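Local coordinates for diaminopimelate decarboxylase (Phaeodactylum tricornutum, PDB 7JPJ), which probably catalyses the pyridoxal phosphate-dependent decarboxylation of diaminopimelate to lysine, working as a dimer, at residues P28-S33 and P408-V413. Sequence-based numbering, arbitrary orientation.
Sequences PLYAYS and PEAPEV
Tyr30 pairs with Glu412 and Ala31 with Val413 in two successive parallel bridges between strand 29-33 and the start of strand 412-415. Three backbone bonds set the register. The first, Tyr30 N to Pro411 O, is nearly straight (3.0 Å, 173° at the hydrogen); Val413 N to Tyr30 O and Tyr32 N to Val413 O follow. Tyr30, Tyr32 and Glu412 share one face. There the Tyr32 hydroxyl donates to Glu412 OE2 at 3.0 Å, approaching on the anti side and 31° out of the carboxylate plane, while Glu412 CG lies at the ring edge, 3.6 Å from Tyr32 CE1. Tyr32 CG is anti to its carbonyl carbon and beside the backbone N (chi1 -56°), which brings the ring edge and hydroxyl alongside the Glu412 side chain. Replacing Tyr32 with a phenylalanine would probably cost OE2 this hydroxyl donor, leaving the carboxylate less firmly fixed. The Tyr30 ring reaches Ala410 CB through CE2 (3.9 Å). On the face of Ala31 and Val413 the contact is apolar: Leu29 CD1 meets Val413 CG2 at 3.9 Å, and Leu29 CB lies equally far from Pro411 CG. Farther out, Ser397 OG also bonds Glu412 OE2 and Asn64 ND2 bonds Glu412 OE1, so both carboxylate oxygens are held; the Tyr30 hydroxyl bonds Asp318 O. Helix 14-24 covers the apolar side, its Ala24 touching Leu29, Pro411 and Val413. The mixed sheet is distinct from the parallel sheet of the barrel, consistent with the beta domain of fold type III decarboxylases; in it strand 29-33 lies between antiparallel strand 289-300 and parallel strand 412-415, which pairs in turn with antiparallel strand 421-423.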
# COMPACT_ATOMS: atom_id res chain seq x y z
N PRO A 28 -9.26 -15.15 -3.09
CA PRO A 28 -8.59 -14.64 -4.29
C PRO A 28 -7.23 -15.30 -4.54
O PRO A 28 -6.73 -16.00 -3.67
CB PRO A 28 -8.42 -13.16 -3.99
CG PRO A 28 -8.25 -13.11 -2.52
CD PRO A 28 -9.11 -14.22 -1.95
N LEU A 29 -6.66 -15.06 -5.72
CA LEU A 29 -5.35 -15.61 -6.06
C LEU A 29 -4.75 -14.82 -7.21
O LEU A 29 -5.46 -14.13 -7.95
CB LEU A 29 -5.45 -17.10 -6.42
CG LEU A 29 -6.34 -17.45 -7.62
CD1 LEU A 29 -5.51 -17.74 -8.87
CD2 LEU A 29 -7.24 -18.63 -7.27
N TYR A 30 -3.43 -14.91 -7.33
CA TYR A 30 -2.70 -14.37 -8.47
C TYR A 30 -2.42 -15.50 -9.45
O TYR A 30 -1.96 -16.57 -9.05
CB TYR A 30 -1.38 -13.72 -8.04
CG TYR A 30 -1.49 -12.56 -7.07
CD1 TYR A 30 -1.78 -11.28 -7.53
CD2 TYR A 30 -1.27 -12.74 -5.71
CE1 TYR A 30 -1.86 -10.21 -6.65
CE2 TYR A 30 -1.35 -11.68 -4.83
CZ TYR A 30 -1.64 -10.42 -5.30
OH TYR A 30 -1.72 -9.37 -4.42
N ALA A 31 -2.70 -15.25 -10.73
CA ALA A 31 -2.44 -16.21 -11.79
C ALA A 31 -1.41 -15.63 -12.74
O ALA A 31 -1.57 -14.51 -13.23
CB ALA A 31 -3.72 -16.56 -12.54
N TYR A 32 -0.34 -16.39 -12.99
CA TYR A 32 0.70 -16.02 -13.94
C TYR A 32 0.74 -17.05 -15.06
O TYR A 32 0.61 -18.25 -14.81
CB TYR A 32 2.07 -15.91 -13.27
CG TYR A 32 2.11 -14.94 -12.11
CD1 TYR A 32 1.84 -15.36 -10.82
CD2 TYR A 32 2.44 -13.60 -12.30
CE1 TYR A 32 1.88 -14.49 -9.75
CE2 TYR A 32 2.48 -12.71 -11.24
CZ TYR A 32 2.20 -13.16 -9.96
OH TYR A 32 2.24 -12.29 -8.89
N SER A 33 0.93 -16.58 -16.29
CA SER A 33 0.89 -17.42 -17.48
C SER A 33 2.28 -17.51 -18.10
O SER A 33 2.88 -16.49 -18.43
CB SER A 33 -0.11 -16.86 -18.50
OG SER A 33 0.33 -17.11 -19.83
N PRO A 408 -5.46 -12.64 4.77
CA PRO A 408 -4.21 -13.34 4.46
C PRO A 408 -3.69 -12.97 3.08
O PRO A 408 -4.45 -12.58 2.18
CB PRO A 408 -4.61 -14.82 4.52
CG PRO A 408 -6.07 -14.83 4.25
CD PRO A 408 -6.60 -13.56 4.87
N GLU A 409 -2.38 -13.10 2.92
CA GLU A 409 -1.75 -12.86 1.62
C GLU A 409 -2.21 -13.91 0.62
O GLU A 409 -2.11 -15.12 0.86
CB GLU A 409 -0.23 -12.89 1.76
CG GLU A 409 0.50 -11.98 0.78
CD GLU A 409 2.01 -12.10 0.87
OE1 GLU A 409 2.51 -12.68 1.86
OE2 GLU A 409 2.71 -11.60 -0.04
N ALA A 410 -2.71 -13.44 -0.53
CA ALA A 410 -3.29 -14.34 -1.52
C ALA A 410 -2.23 -15.28 -2.09
O ALA A 410 -1.05 -14.92 -2.19
CB ALA A 410 -3.94 -13.54 -2.65
N PRO A 411 -2.62 -16.50 -2.46
CA PRO A 411 -1.67 -17.43 -3.09
C PRO A 411 -1.33 -17.01 -4.51
O PRO A 411 -1.92 -16.09 -5.08
CB PRO A 411 -2.41 -18.76 -3.06
CG PRO A 411 -3.85 -18.39 -3.05
CD PRO A 411 -3.93 -17.12 -2.25
N GLU A 412 -0.35 -17.71 -5.08
CA GLU A 412 0.08 -17.48 -6.45
C GLU A 412 0.05 -18.79 -7.23
O GLU A 412 0.47 -19.83 -6.71
CB GLU A 412 1.48 -16.87 -6.50
CG GLU A 412 1.52 -15.37 -6.24
CD GLU A 412 2.93 -14.85 -6.04
OE1 GLU A 412 3.78 -15.61 -5.52
OE2 GLU A 412 3.19 -13.68 -6.39
N VAL A 413 -0.43 -18.73 -8.46
CA VAL A 413 -0.58 -19.90 -9.32
C VAL A 413 0.16 -19.63 -10.63
O VAL A 413 0.17 -18.50 -11.12
CB VAL A 413 -2.06 -20.23 -9.57
CG1 VAL A 413 -2.21 -21.42 -10.51
CG2 VAL A 413 -2.78 -20.50 -8.26